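Local atomic coordinates of N-acylhomoserine lactone dependent regulatory protein (Burkholderia cenocepacia, PDB entry 5L10), a protein that probably acts as a LuxR-type transcription factor that binds DNA in response to N-acylhomoserine lactones, this chain being its autoinducer-binding domain. Residues A15-P20 with H161-P166; G44-L49 with P54-V59; V71-V76 with W106-C111. One frame throughout, in Å; residues are numbered along the deposited sequence.

Contact 1 of 3, residues A15-P20 with H161-P166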
ATOM      1  N   ALA A  15     -14.258   7.845   5.968  1.00 38.45           N
ATOM      2  CA  ALA A  15     -14.080   9.246   5.608  1.00 29.78           C
ATOM      3  C   ALA A  15     -13.382   9.390   4.262  1.00 29.76           C
ATOM      4  O   ALA A  15     -13.658  10.335   3.517  1.00 31.94           O
ATOM      5  CB  ALA A  15     -13.294   9.975   6.697  1.00 29.96           C
ATOM      6  N   LEU A  16     -12.488   8.457   3.929  1.00 28.83           N
ATOM      7  CA  LEU A  16     -11.776   8.529   2.660  1.00 27.95           C
ATOM      8  C   LEU A  16     -12.665   8.185   1.475  1.00 29.91           C
ATOM      9  O   LEU A  16     -12.300   8.495   0.337  1.00 38.30           O
ATOM     10  CB  LEU A  16     -10.556   7.606   2.688  1.00 27.63           C
ATOM     11  CG  LEU A  16      -9.434   8.025   3.642  1.00 27.03           C
ATOM     12  CD1 LEU A  16      -8.272   7.057   3.565  1.00 22.62           C
ATOM     13  CD2 LEU A  16      -8.974   9.440   3.343  1.00 24.38           C
ATOM     14  N   GLN A  17     -13.817   7.553   1.713  1.00 32.36           N
ATOM     15  CA  GLN A  17     -14.783   7.305   0.650  1.00 36.58           C
ATOM     16  C   GLN A  17     -15.593   8.544   0.288  1.00 39.40           C
ATOM     17  O   GLN A  17     -16.244   8.553  -0.762  1.00 44.81           O
ATOM     18  CB  GLN A  17     -15.738   6.172   1.041  1.00 37.90           C
ATOM     19  CG  GLN A  17     -15.053   4.860   1.371  1.00 42.66           C
ATOM     20  CD  GLN A  17     -14.139   4.383   0.262  1.00 54.52           C
ATOM     21  OE1 GLN A  17     -14.478   4.460  -0.920  1.00 59.56           O
ATOM     22  NE2 GLN A  17     -12.964   3.889   0.640  1.00 58.33           N
ATOM     23  N   ARG A  18     -15.583   9.576   1.130  1.00 35.33           N
ATOM     24  CA  ARG A  18     -16.278  10.827   0.853  1.00 41.25           C
ATOM     25  C   ARG A  18     -15.291  11.988   0.773  1.00 48.66           C
ATOM     26  O   ARG A  18     -15.608  13.117   1.156  1.00 56.10           O
ATOM     27  CB  ARG A  18     -17.348  11.102   1.909  1.00 40.93           C
ATOM     28  CG  ARG A  18     -18.292   9.941   2.154  1.00 44.99           C
ATOM     29  CD  ARG A  18     -19.283  10.262   3.262  1.00 55.49           C
ATOM     30  NE  ARG A  18     -18.620  10.646   4.505  1.00 64.56           N
ATOM     31  CZ  ARG A  18     -18.321   9.802   5.489  1.00 66.55           C
ATOM     32  NH1 ARG A  18     -18.624   8.515   5.378  1.00 63.75           N
ATOM     33  NH2 ARG A  18     -17.717  10.245   6.583  1.00 68.18           N
ATOM     34  N   ALA A  19     -14.081  11.716   0.283  1.00 37.12           N
ATOM     35  CA  ALA A  19     -13.018  12.713   0.169  1.00 34.87           C
ATOM     36  C   ALA A  19     -12.555  12.744  -1.278  1.00 36.09           C
ATOM     37  O   ALA A  19     -11.633  12.007  -1.661  1.00 42.90           O
ATOM     38  CB  ALA A  19     -11.860  12.401   1.112  1.00 29.81           C
ATOM     39  N   PRO A  20     -13.159  13.585  -2.119  1.00 35.28           N
ATOM     40  CA  PRO A  20     -12.774  13.628  -3.532  1.00 26.72           C
ATOM     41  C   PRO A  20     -11.578  14.518  -3.827  1.00 33.09           C
ATOM     42  O   PRO A  20     -11.213  14.664  -4.999  1.00 41.05           O
ATOM     43  CB  PRO A  20     -14.042  14.170  -4.209  1.00 29.64           C
ATOM     44  CG  PRO A  20     -14.793  14.922  -3.116  1.00 29.80           C
ATOM     45  CD  PRO A  20     -14.151  14.620  -1.785  1.00 27.04           C
ATOM     46  N   HIS A 161      -1.392   6.318  -0.192  1.00 28.85           N
ATOM     47  CA  HIS A 161      -0.994   6.125  -1.577  1.00 25.80           C
ATOM     48  C   HIS A 161      -2.201   5.970  -2.493  1.00 27.06           C
ATOM     49  O   HIS A 161      -2.131   6.332  -3.673  1.00 28.18           O
ATOM     50  CB  HIS A 161      -0.072   4.913  -1.676  1.00 28.33           C
ATOM     51  CG  HIS A 161       1.179   5.049  -0.867  1.00 35.85           C
ATOM     52  ND1 HIS A 161       1.825   6.255  -0.698  1.00 35.95           N
ATOM     53  CD2 HIS A 161       1.896   4.138  -0.167  1.00 39.21           C
ATOM     54  CE1 HIS A 161       2.891   6.078   0.063  1.00 38.20           C
ATOM     55  NE2 HIS A 161       2.955   4.803   0.400  1.00 36.26           N
ATOM     56  N   ALA A 162      -3.313   5.455  -1.971  1.00 18.86           N
ATOM     57  CA  ALA A 162      -4.485   5.200  -2.799  1.00 28.51           C
ATOM     58  C   ALA A 162      -5.465   6.363  -2.821  1.00 31.07           C
ATOM     59  O   ALA A 162      -6.158   6.556  -3.828  1.00 37.03           O
ATOM     60  CB  ALA A 162      -5.207   3.938  -2.322  1.00 22.31           C
ATOM     61  N   TYR A 163      -5.540   7.148  -1.746  1.00 20.21           N
ATOM     62  CA  TYR A 163      -6.541   8.199  -1.642  1.00 24.29           C
ATOM     63  C   TYR A 163      -5.971   9.610  -1.626  1.00 23.15           C
ATOM     64  O   TYR A 163      -6.692  10.546  -1.983  1.00 25.85           O
ATOM     65  CB  TYR A 163      -7.394   8.001  -0.380  1.00 22.25           C
ATOM     66  CG  TYR A 163      -8.214   6.733  -0.391  1.00 26.93           C
ATOM     67  CD1 TYR A 163      -9.502   6.722  -0.911  1.00 38.95           C
ATOM     68  CD2 TYR A 163      -7.702   5.548   0.118  1.00 26.81           C
ATOM     69  CE1 TYR A 163     -10.259   5.565  -0.921  1.00 35.82           C
ATOM     70  CE2 TYR A 163      -8.451   4.386   0.112  1.00 25.13           C
ATOM     71  CZ  TYR A 163      -9.728   4.400  -0.407  1.00 34.39           C
ATOM     72  OH  TYR A 163     -10.474   3.245  -0.417  1.00 38.27           O
ATOM     73  N   LEU A 164      -4.715   9.793  -1.221  1.00 18.40           N
ATOM     74  CA  LEU A 164      -4.115  11.122  -1.150  1.00 29.93           C
ATOM     75  C   LEU A 164      -3.185  11.408  -2.323  1.00 27.62           C
ATOM     76  O   LEU A 164      -3.348  12.422  -3.007  1.00 31.84           O
ATOM     77  CB  LEU A 164      -3.357  11.288   0.174  1.00 16.66           C
ATOM     78  CG  LEU A 164      -2.752  12.670   0.407  1.00 16.72           C
ATOM     79  CD1 LEU A 164      -3.844  13.715   0.364  1.00 27.45           C
ATOM     80  CD2 LEU A 164      -2.026  12.717   1.733  1.00 19.58           C
HETATM   81  N   MSE A 165      -2.212  10.537  -2.568  1.00 22.43           N
HETATM   82  CA  MSE A 165      -1.263  10.731  -3.660  1.00 22.81           C
HETATM   83  C   MSE A 165      -1.913  11.004  -5.034  1.00 29.55           C
HETATM   84  O   MSE A 165      -1.544  11.978  -5.695  1.00 33.58           O
HETATM   85  CB  MSE A 165      -0.319   9.524  -3.755  1.00 25.08           C
HETATM   86  CG  MSE A 165       0.370   9.395  -5.100  1.00 39.58           C
HETATM   87 SE   MSE A 165       1.954   8.256  -5.107  0.91 62.64          SE
HETATM   88  CE  MSE A 165       1.187   6.613  -4.419  1.00 50.84           C
ATOM     89  N   PRO A 166      -2.877  10.177  -5.469  1.00 25.67           N
ATOM     90  CA  PRO A 166      -3.490  10.423  -6.785  1.00 29.03           C
ATOM     91  C   PRO A 166      -4.240  11.736  -6.870  1.00 31.64           C
ATOM     92  O   PRO A 166      -4.393  12.270  -7.976  1.00 32.44           O
ATOM     93  CB  PRO A 166      -4.442   9.233  -6.958  1.00 25.01           C
ATOM     94  CG  PRO A 166      -4.772   8.834  -5.580  1.00 30.70           C
ATOM     95  CD  PRO A 166      -3.505   9.017  -4.810  1.00 25.85           C
TER

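Contact 2 of 3, residues G44-L49 with P54-V59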
ATOM      1  N   GLY A  44       4.690  13.440   1.148  1.00 22.37           N
ATOM      2  CA  GLY A  44       5.446  14.094   0.101  1.00 26.77           C
ATOM      3  C   GLY A  44       5.334  13.402  -1.242  1.00 30.07           C
ATOM      4  O   GLY A  44       5.539  12.189  -1.345  1.00 31.93           O
ATOM      5  N   LEU A  45       5.016  14.165  -2.282  1.00 31.81           N
ATOM      6  CA  LEU A  45       4.920  13.644  -3.640  1.00 30.92           C
ATOM      7  C   LEU A  45       6.111  14.166  -4.433  1.00 32.82           C
ATOM      8  O   LEU A  45       6.213  15.371  -4.688  1.00 39.35           O
ATOM      9  CB  LEU A  45       3.598  14.051  -4.289  1.00 25.66           C
ATOM     10  CG  LEU A  45       3.398  13.613  -5.742  1.00 30.26           C
ATOM     11  CD1 LEU A  45       3.453  12.096  -5.878  1.00 31.75           C
ATOM     12  CD2 LEU A  45       2.088  14.155  -6.293  1.00 35.26           C
ATOM     13  N   ARG A  46       7.020  13.268  -4.804  0.68 31.89           N
ATOM     14  CA  ARG A  46       8.185  13.613  -5.611  0.68 38.70           C
ATOM     15  C   ARG A  46       7.970  13.081  -7.020  0.68 39.17           C
ATOM     16  O   ARG A  46       7.803  11.873  -7.215  0.68 41.39           O
ATOM     17  CB  ARG A  46       9.471  13.049  -5.008  0.68 42.18           C
ATOM     18  CG  ARG A  46      10.724  13.716  -5.550  0.68 50.76           C
ATOM     19  CD  ARG A  46      11.994  13.061  -5.030  0.68 55.39           C
ATOM     20  NE  ARG A  46      12.178  11.722  -5.581  0.68 58.49           N
ATOM     21  CZ  ARG A  46      13.342  11.079  -5.613  0.68 58.64           C
ATOM     22  NH1 ARG A  46      13.413   9.862  -6.133  0.68 59.15           N
ATOM     23  NH2 ARG A  46      14.435  11.658  -5.135  0.68 57.11           N
ATOM     24  N   ARG A  47       7.981  13.980  -7.995  1.00 72.30           N
ATOM     25  CA  ARG A  47       7.604  13.660  -9.362  1.00 72.88           C
ATOM     26  C   ARG A  47       8.818  13.314 -10.215  1.00 78.06           C
ATOM     27  O   ARG A  47       9.924  13.819  -9.998  1.00 78.11           O
ATOM     28  CB  ARG A  47       6.839  14.829  -9.977  1.00 61.65           C
ATOM     29  CG  ARG A  47       5.859  15.459  -9.006  1.00 63.46           C
ATOM     30  CD  ARG A  47       5.078  16.577  -9.658  1.00 62.51           C
ATOM     31  NE  ARG A  47       3.989  16.068 -10.483  1.00 67.76           N
ATOM     32  CZ  ARG A  47       2.703  16.170 -10.165  1.00 71.13           C
ATOM     33  NH1 ARG A  47       2.344  16.774  -9.039  1.00 64.05           N
ATOM     34  NH2 ARG A  47       1.776  15.676 -10.977  1.00 69.81           N
ATOM     35  N   THR A  48       8.586  12.448 -11.206  1.00 82.61           N
ATOM     36  CA  THR A  48       9.667  11.927 -12.032  1.00 95.85           C
ATOM     37  C   THR A  48       9.982  12.841 -13.213  1.00105.31           C
ATOM     38  O   THR A  48      11.115  12.842 -13.707  1.00 95.79           O
ATOM     39  CB  THR A  48       9.306  10.515 -12.517  1.00 92.08           C
ATOM     40  OG1 THR A  48      10.495   9.799 -12.880  1.00 91.25           O
ATOM     41  CG2 THR A  48       8.354  10.560 -13.716  1.00 86.16           C
ATOM     42  N   LEU A  49       9.013  13.639 -13.656  1.00120.01           N
ATOM     43  CA  LEU A  49       9.151  14.452 -14.860  1.00130.47           C
ATOM     44  C   LEU A  49      10.050  15.684 -14.725  1.00136.26           C
ATOM     45  O   LEU A  49      10.657  16.083 -15.727  1.00135.95           O
ATOM     46  CB  LEU A  49       7.771  14.884 -15.360  1.00128.36           C
ATOM     47  CG  LEU A  49       7.076  13.910 -16.313  1.00126.04           C
ATOM     48  CD1 LEU A  49       5.992  14.632 -17.094  1.00123.99           C
ATOM     49  CD2 LEU A  49       8.075  13.241 -17.258  1.00123.25           C
ATOM     50  N   PRO A  54      14.481  17.500  -9.031  1.00119.44           N
ATOM     51  CA  PRO A  54      13.347  16.826  -8.382  1.00115.45           C
ATOM     52  C   PRO A  54      12.534  17.789  -7.527  1.00106.88           C
ATOM     53  O   PRO A  54      13.071  18.491  -6.667  1.00108.39           O
ATOM     54  CB  PRO A  54      14.019  15.744  -7.527  1.00115.53           C
ATOM     55  CG  PRO A  54      15.338  15.505  -8.187  1.00114.16           C
ATOM     56  CD  PRO A  54      15.763  16.831  -8.749  1.00117.32           C
ATOM     57  N   ASP A  55      11.225  17.814  -7.770  1.00 97.09           N
ATOM     58  CA  ASP A  55      10.310  18.691  -7.052  1.00 94.44           C
ATOM     59  C   ASP A  55       9.544  17.893  -6.007  1.00 92.32           C
ATOM     60  O   ASP A  55       8.967  16.843  -6.315  1.00 90.82           O
ATOM     61  CB  ASP A  55       9.335  19.380  -8.009  1.00 95.75           C
ATOM     62  CG  ASP A  55       8.289  20.215  -7.281  1.00101.32           C
ATOM     63  OD1 ASP A  55       8.622  21.336  -6.833  1.00107.92           O
ATOM     64  OD2 ASP A  55       7.132  19.756  -7.163  1.00 95.68           O
HETATM   65  N   MSE A  56       9.533  18.401  -4.782  1.00 53.53           N
HETATM   66  CA  MSE A  56       8.874  17.740  -3.670  1.00 49.71           C
HETATM   67  C   MSE A  56       7.677  18.549  -3.198  1.00 47.48           C
HETATM   68  O   MSE A  56       7.835  19.635  -2.637  1.00 49.81           O
HETATM   69  CB  MSE A  56       9.861  17.540  -2.520  1.00 62.92           C
HETATM   70  CG  MSE A  56       9.276  16.885  -1.285  1.00 74.47           C
HETATM   71 SE   MSE A  56       9.163  14.950  -1.423  1.00 85.30          SE
HETATM   72  CE  MSE A  56      11.063  14.522  -1.523  1.00 87.37           C
ATOM     73  N   GLN A  57       6.480  18.023  -3.440  1.00 46.88           N
ATOM     74  CA  GLN A  57       5.257  18.605  -2.910  1.00 44.18           C
ATOM     75  C   GLN A  57       4.978  18.006  -1.538  1.00 44.44           C
ATOM     76  O   GLN A  57       4.941  16.782  -1.387  1.00 45.37           O
ATOM     77  CB  GLN A  57       4.082  18.353  -3.853  1.00 32.66           C
ATOM     78  CG  GLN A  57       2.743  18.731  -3.256  1.00 32.45           C
ATOM     79  CD  GLN A  57       1.636  18.787  -4.287  1.00 45.75           C
ATOM     80  OE1 GLN A  57       0.813  19.698  -4.270  1.00 54.49           O
ATOM     81  NE2 GLN A  57       1.607  17.812  -5.185  1.00 42.49           N
ATOM     82  N   ILE A  58       4.789  18.865  -0.540  1.00 29.71           N
ATOM     83  CA  ILE A  58       4.693  18.436   0.851  1.00 28.82           C
ATOM     84  C   ILE A  58       3.392  18.949   1.445  1.00 40.50           C
ATOM     85  O   ILE A  58       3.132  20.158   1.429  1.00 42.98           O
ATOM     86  CB  ILE A  58       5.886  18.926   1.688  1.00 32.81           C
ATOM     87  CG1 ILE A  58       7.194  18.370   1.129  1.00 36.52           C
ATOM     88  CG2 ILE A  58       5.703  18.532   3.145  1.00 27.77           C
ATOM     89  CD1 ILE A  58       8.439  18.924   1.797  1.00 39.83           C
ATOM     90  N   VAL A  59       2.584  18.036   1.978  1.00 37.32           N
ATOM     91  CA  VAL A  59       1.439  18.381   2.811  1.00 36.36           C
ATOM     92  C   VAL A  59       1.608  17.679   4.151  1.00 34.51           C
ATOM     93  O   VAL A  59       2.174  16.583   4.230  1.00 31.81           O
ATOM     94  CB  VAL A  59       0.091  18.002   2.153  1.00 29.88           C
ATOM     95  CG1 VAL A  59      -0.070  18.725   0.828  1.00 32.80           C
ATOM     96  CG2 VAL A  59      -0.011  16.502   1.955  1.00 30.06           C
TER

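Contact 3 of 3, residues V71-V76 with W106-C111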
ATOM      1  N   VAL A  71      13.230  23.647   2.866  1.00 42.23           N
ATOM      2  CA  VAL A  71      13.243  24.245   1.536  1.00 41.05           C
ATOM      3  C   VAL A  71      14.482  25.102   1.321  1.00 46.51           C
ATOM      4  O   VAL A  71      15.200  24.929   0.333  1.00 56.73           O
ATOM      5  CB  VAL A  71      11.950  25.058   1.308  1.00 40.49           C
ATOM      6  CG1 VAL A  71      12.065  25.903   0.051  1.00 35.89           C
ATOM      7  CG2 VAL A  71      10.750  24.127   1.203  1.00 34.34           C
ATOM      8  N   LYS A  72      14.762  26.033   2.241  1.00 42.84           N
ATOM      9  CA  LYS A  72      15.865  26.966   2.039  1.00 44.97           C
ATOM     10  C   LYS A  72      17.226  26.284   2.099  1.00 49.92           C
ATOM     11  O   LYS A  72      18.188  26.801   1.522  1.00 59.81           O
ATOM     12  CB  LYS A  72      15.801  28.104   3.064  1.00 46.58           C
ATOM     13  CG  LYS A  72      16.378  27.765   4.428  1.00 56.46           C
ATOM     14  CD  LYS A  72      16.265  28.934   5.399  1.00 61.18           C
ATOM     15  CE  LYS A  72      17.186  30.074   5.008  1.00 66.35           C
ATOM     16  NZ  LYS A  72      17.201  31.161   6.031  1.00 71.67           N
ATOM     17  N   PHE A  73      17.332  25.138   2.769  1.00 38.27           N
ATOM     18  CA  PHE A  73      18.585  24.396   2.816  1.00 41.29           C
ATOM     19  C   PHE A  73      18.664  23.303   1.757  1.00 46.19           C
ATOM     20  O   PHE A  73      19.658  22.570   1.724  1.00 52.94           O
ATOM     21  CB  PHE A  73      18.796  23.784   4.206  1.00 42.86           C
ATOM     22  CG  PHE A  73      18.996  24.803   5.294  1.00 47.46           C
ATOM     23  CD1 PHE A  73      19.487  26.065   4.996  1.00 46.77           C
ATOM     24  CD2 PHE A  73      18.689  24.502   6.612  1.00 47.51           C
ATOM     25  CE1 PHE A  73      19.669  27.009   5.992  1.00 48.17           C
ATOM     26  CE2 PHE A  73      18.869  25.445   7.613  1.00 48.47           C
ATOM     27  CZ  PHE A  73      19.361  26.698   7.301  1.00 46.78           C
ATOM     28  N   GLY A  74      17.651  23.175   0.905  1.00 39.59           N
ATOM     29  CA  GLY A  74      17.707  22.228  -0.200  1.00 43.99           C
ATOM     30  C   GLY A  74      17.755  20.774   0.217  1.00 47.82           C
ATOM     31  O   GLY A  74      18.477  19.979  -0.397  1.00 53.79           O
ATOM     32  N   TYR A  75      16.983  20.401   1.240  1.00 44.77           N
ATOM     33  CA  TYR A  75      17.065  19.050   1.781  1.00 45.23           C
ATOM     34  C   TYR A  75      16.471  17.996   0.856  1.00 45.96           C
ATOM     35  O   TYR A  75      16.749  16.807   1.043  1.00 49.84           O
ATOM     36  CB  TYR A  75      16.373  18.987   3.141  1.00 43.04           C
ATOM     37  CG  TYR A  75      17.172  19.614   4.257  1.00 45.55           C
ATOM     38  CD1 TYR A  75      18.538  19.832   4.120  1.00 47.26           C
ATOM     39  CD2 TYR A  75      16.565  19.988   5.447  1.00 44.19           C
ATOM     40  CE1 TYR A  75      19.274  20.404   5.136  1.00 49.27           C
ATOM     41  CE2 TYR A  75      17.293  20.563   6.470  1.00 45.25           C
ATOM     42  CZ  TYR A  75      18.647  20.769   6.309  1.00 48.94           C
ATOM     43  OH  TYR A  75      19.376  21.341   7.323  1.00 54.68           O
ATOM     44  N   VAL A  76      15.657  18.391  -0.128  1.00 46.70           N
ATOM     45  CA  VAL A  76      15.111  17.404  -1.058  1.00 48.77           C
ATOM     46  C   VAL A  76      16.230  16.736  -1.844  1.00 53.98           C
ATOM     47  O   VAL A  76      16.101  15.580  -2.269  1.00 54.39           O
ATOM     48  CB  VAL A  76      14.070  18.056  -1.992  1.00 43.17           C
ATOM     49  CG1 VAL A  76      14.717  19.129  -2.864  1.00 38.41           C
ATOM     50  CG2 VAL A  76      13.394  17.000  -2.855  1.00 42.41           C
ATOM     51  N   TRP A 106      19.400  15.842  10.051  1.00 41.43           N
ATOM     52  CA  TRP A 106      18.842  15.355  11.307  1.00 39.57           C
ATOM     53  C   TRP A 106      18.912  16.406  12.411  1.00 47.16           C
ATOM     54  O   TRP A 106      18.075  16.398  13.321  1.00 49.63           O
ATOM     55  CB  TRP A 106      19.565  14.078  11.730  1.00 37.75           C
ATOM     56  CG  TRP A 106      19.355  12.932  10.780  1.00 40.07           C
ATOM     57  CD1 TRP A 106      20.307  12.297  10.034  1.00 41.70           C
ATOM     58  CD2 TRP A 106      18.110  12.291  10.472  1.00 36.40           C
ATOM     59  NE1 TRP A 106      19.731  11.299   9.284  1.00 37.71           N
ATOM     60  CE2 TRP A 106      18.385  11.273   9.536  1.00 36.35           C
ATOM     61  CE3 TRP A 106      16.791  12.478  10.897  1.00 37.07           C
ATOM     62  CZ2 TRP A 106      17.387  10.448   9.016  1.00 37.23           C
ATOM     63  CZ3 TRP A 106      15.804  11.658  10.380  1.00 36.76           C
ATOM     64  CH2 TRP A 106      16.107  10.655   9.451  1.00 36.80           C
ATOM     65  N   HIS A 107      19.897  17.310  12.350  1.00 50.94           N
ATOM     66  CA  HIS A 107      19.985  18.393  13.328  1.00 49.25           C
ATOM     67  C   HIS A 107      18.718  19.239  13.323  1.00 44.30           C
ATOM     68  O   HIS A 107      18.110  19.479  14.372  1.00 41.59           O
ATOM     69  CB  HIS A 107      21.217  19.253  13.031  1.00 58.71           C
ATOM     70  CG  HIS A 107      21.242  20.561  13.760  1.00 70.65           C
ATOM     71  ND1 HIS A 107      21.709  20.685  15.052  1.00 79.91           N
ATOM     72  CD2 HIS A 107      20.876  21.806  13.372  1.00 74.97           C
ATOM     73  CE1 HIS A 107      21.621  21.949  15.430  1.00 83.69           C
ATOM     74  NE2 HIS A 107      21.118  22.650  14.429  1.00 81.16           N
ATOM     75  N   ASP A 108      18.297  19.685  12.139  1.00 45.97           N
ATOM     76  CA  ASP A 108      17.090  20.497  12.032  1.00 44.41           C
ATOM     77  C   ASP A 108      15.840  19.688  12.370  1.00 47.68           C
ATOM     78  O   ASP A 108      14.911  20.206  12.998  1.00 52.00           O
ATOM     79  CB  ASP A 108      16.992  21.091  10.628  1.00 40.58           C
ATOM     80  CG  ASP A 108      18.013  22.182  10.388  1.00 50.42           C
ATOM     81  OD1 ASP A 108      18.198  23.030  11.287  1.00 57.98           O
ATOM     82  OD2 ASP A 108      18.635  22.195   9.304  1.00 53.77           O
ATOM     83  N   ALA A 109      15.802  18.417  11.963  1.00 44.54           N
ATOM     84  CA  ALA A 109      14.663  17.564  12.288  1.00 42.70           C
ATOM     85  C   ALA A 109      14.490  17.428  13.797  1.00 43.62           C
ATOM     86  O   ALA A 109      13.395  17.639  14.331  1.00 41.91           O
ATOM     87  CB  ALA A 109      14.837  16.193  11.636  1.00 38.56           C
ATOM     88  N   ALA A 110      15.570  17.081  14.503  1.00 44.57           N
ATOM     89  CA  ALA A 110      15.499  16.936  15.953  1.00 43.20           C
ATOM     90  C   ALA A 110      15.110  18.241  16.637  1.00 45.72           C
ATOM     91  O   ALA A 110      14.435  18.222  17.674  1.00 45.08           O
ATOM     92  CB  ALA A 110      16.838  16.432  16.492  1.00 42.12           C
ATOM     93  N   CYS A 111      15.512  19.383  16.074  1.00 45.43           N
ATOM     94  CA  CYS A 111      15.218  20.665  16.703  1.00 42.74           C
ATOM     95  C   CYS A 111      13.742  21.036  16.629  1.00 42.26           C
ATOM     96  O   CYS A 111      13.309  21.931  17.362  1.00 41.90           O
ATOM     97  CB  CYS A 111      16.053  21.774  16.062  1.00 45.71           C
ATOM     98  SG  CYS A 111      17.810  21.760  16.497  1.00 59.46           S
TER

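Contact 1 of 3, residues A15-P20 with H161-P166
In the helical layer that helices 3-16, 22-35 and 143-169 form in the autoinducer-binding domain, the end of helix 3-16 meets the long C-terminal helix 143-169 through the ring of Tyr163, which reaches across to Leu16 and Gln17. Tyr163 gives up the most surface to the contact. Its chi1 of -64° sets CG opposite the carbonyl carbon, and from there the ring extends toward the segment 15-20. Leu16 covers one face of it: CB stands 4.0 Å from the centroid of the Tyr163 ring, close to the ring normal, in a CH-pi contact displaced toward the rim. Further along the same leucine, CD1 packs against Tyr163 CD2 at 3.8 Å, an apolar touch near the CG end of the ring. The backbone carbonyl of Leu16 adds a third approach, with O 3.5 Å from Tyr163 CD1.

The phenol end is held by Gln17. Although its CB points away from the other segment, the bend at chi2 (-54°) folds the chain back, and NE2 donates a hydrogen bond of 2.8 Å to Tyr163 OH. The hydroxyl lies nearly in the amide plane, while the ring stands almost perpendicular to that plane; the N-H...O angle of 144° makes the bond moderately bent. One tyrosine is thus held over one face and at its hydroxyl. Arg90 of the second subunit also packs on Tyr163, and Arg150 of that subunit on Gln17, so the same residues take part in the subunit interface. Such packing of N- and C-terminal helices beside an antiparallel sheet belongs to the alpha-beta-alpha sandwich of LuxR-type autoinducer-binding domains.

Contact 2 of 3, residues G44-L49 with P54-V59
Arg46 and Met56, a selenomethionine, face each other as a non-hydrogen-bonded pair across the antiparallel hairpin of strands 40-46 and 56-60, and their side chains slant across one another on the same face of the sheet. In the conformer described, one of two modelled for Arg46, the chain runs out extended as far as CD, which lies 3.9 Å from Met56 CE. Met56 instead folds at chi2 (81°), which brings SE within 4.1 Å of Gly44 CA, and a second bend at chi3 carries CE toward Arg46. Pro54, poorly ordered, lies loosely alongside the aliphatic part of Arg46 and points the same way. Helix 80-87 closes over this face through Ile82, which touches both Arg46 and Met56.

The other face carries Leu45 and Gln57. Here the side chains again slant past each other, Leu45 CD2 resting 3.9 Å from Gln57 NE2, and Leu168 of helix 143-169 packs on both. Arg47 directs the edge of its guanidinium toward the same amide, the two planes 43° apart, without a bond between them; its NH2 is hydrogen-bonded to the carbonyl of Ala169.

Between the faces, Leu45 and Gln57 form a hydrogen-bonded pair: Leu45 N donates to Gln57 O at 2.8 Å and Gln57 N to Leu45 O at 2.9 Å. Toward the turn the pairing weakens, the bond from Arg47 N to Asp55 O being weak at 3.5 Å. Regular backbone bonding therefore fixes the strand pairing, while Arg46 contributes its aliphatic stem to the packing and Arg47 spends its charged end on the C-terminal helix.

Contact 3 of 3, residues V71-V76 with W106-C111
Asp108 has the largest buried surface here, followed by Tyr75 and then Phe73, and the contact consists of its carboxylate set beside the two aromatic rings. Asp108 stands on helix 103-111 with its CB directed at the segment 71-76, and chi1 of -72°, with CG opposite the carbonyl carbon, carries the carboxylate toward that segment. The group faces the edge of the Tyr75 ring. The modelled separation between Tyr75 OH and Asp108 OD2 is too short to be trusted, which leaves the exact placement of this oxygen and the nature of the polar approach doubtful. The two side chains cross at roughly a right angle, their planes 36° apart.

Phe73 also turns an edge of its ring to the carboxylate and, like Tyr75, crosses the aspartate side chain at about a right angle. Carboxylate and phenyl planes are inclined by only 24°. Within the segment 71-76, Phe73 CB sits over a face of the Tyr75 ring, 3.5 Å above its plane, and the two aromatics therefore pack on each other as well as on the aspartate. Gly74, which has positive phi in the Schellman motif that ends helix 64-72, separates them in sequence.

The other carboxylate oxygen, OD1, makes a salt bridge to Arg69 on helix 64-72. Phe105 of helix 103-111 meets Tyr75 edge-to-face. Asp108 thus ties helix 103-111 to helix 64-72 and the turn that follows it, while Trp106, whose CB points away from the segment 71-76, packs against helix 80-87 and meets Trp94 of strand 92-95.

How the contacts relate
Contacts 1 and 3 lie on opposite sides of the chain's centre, with nearest atoms about 15 Å apart: contact 1 packs the end of helix 3-16 on helix 143-169, and contact 3 sets the turn after helix 64-72 against helix 103-111. Both centre on largely buried side chains, whereas the hairpin of contact 2 is partly buried and runs out to exposed residues. Backbone pairing dominates contact 2; contact 1 relies on ring packing and one side-chain hydrogen bond, and contact 3 on an aspartate beside two aromatic rings and salt-bridged to Arg69. Contact 2 touches both others: Leu45 packs on Met165 of contact 1, and Met56 on Val76 of contact 3.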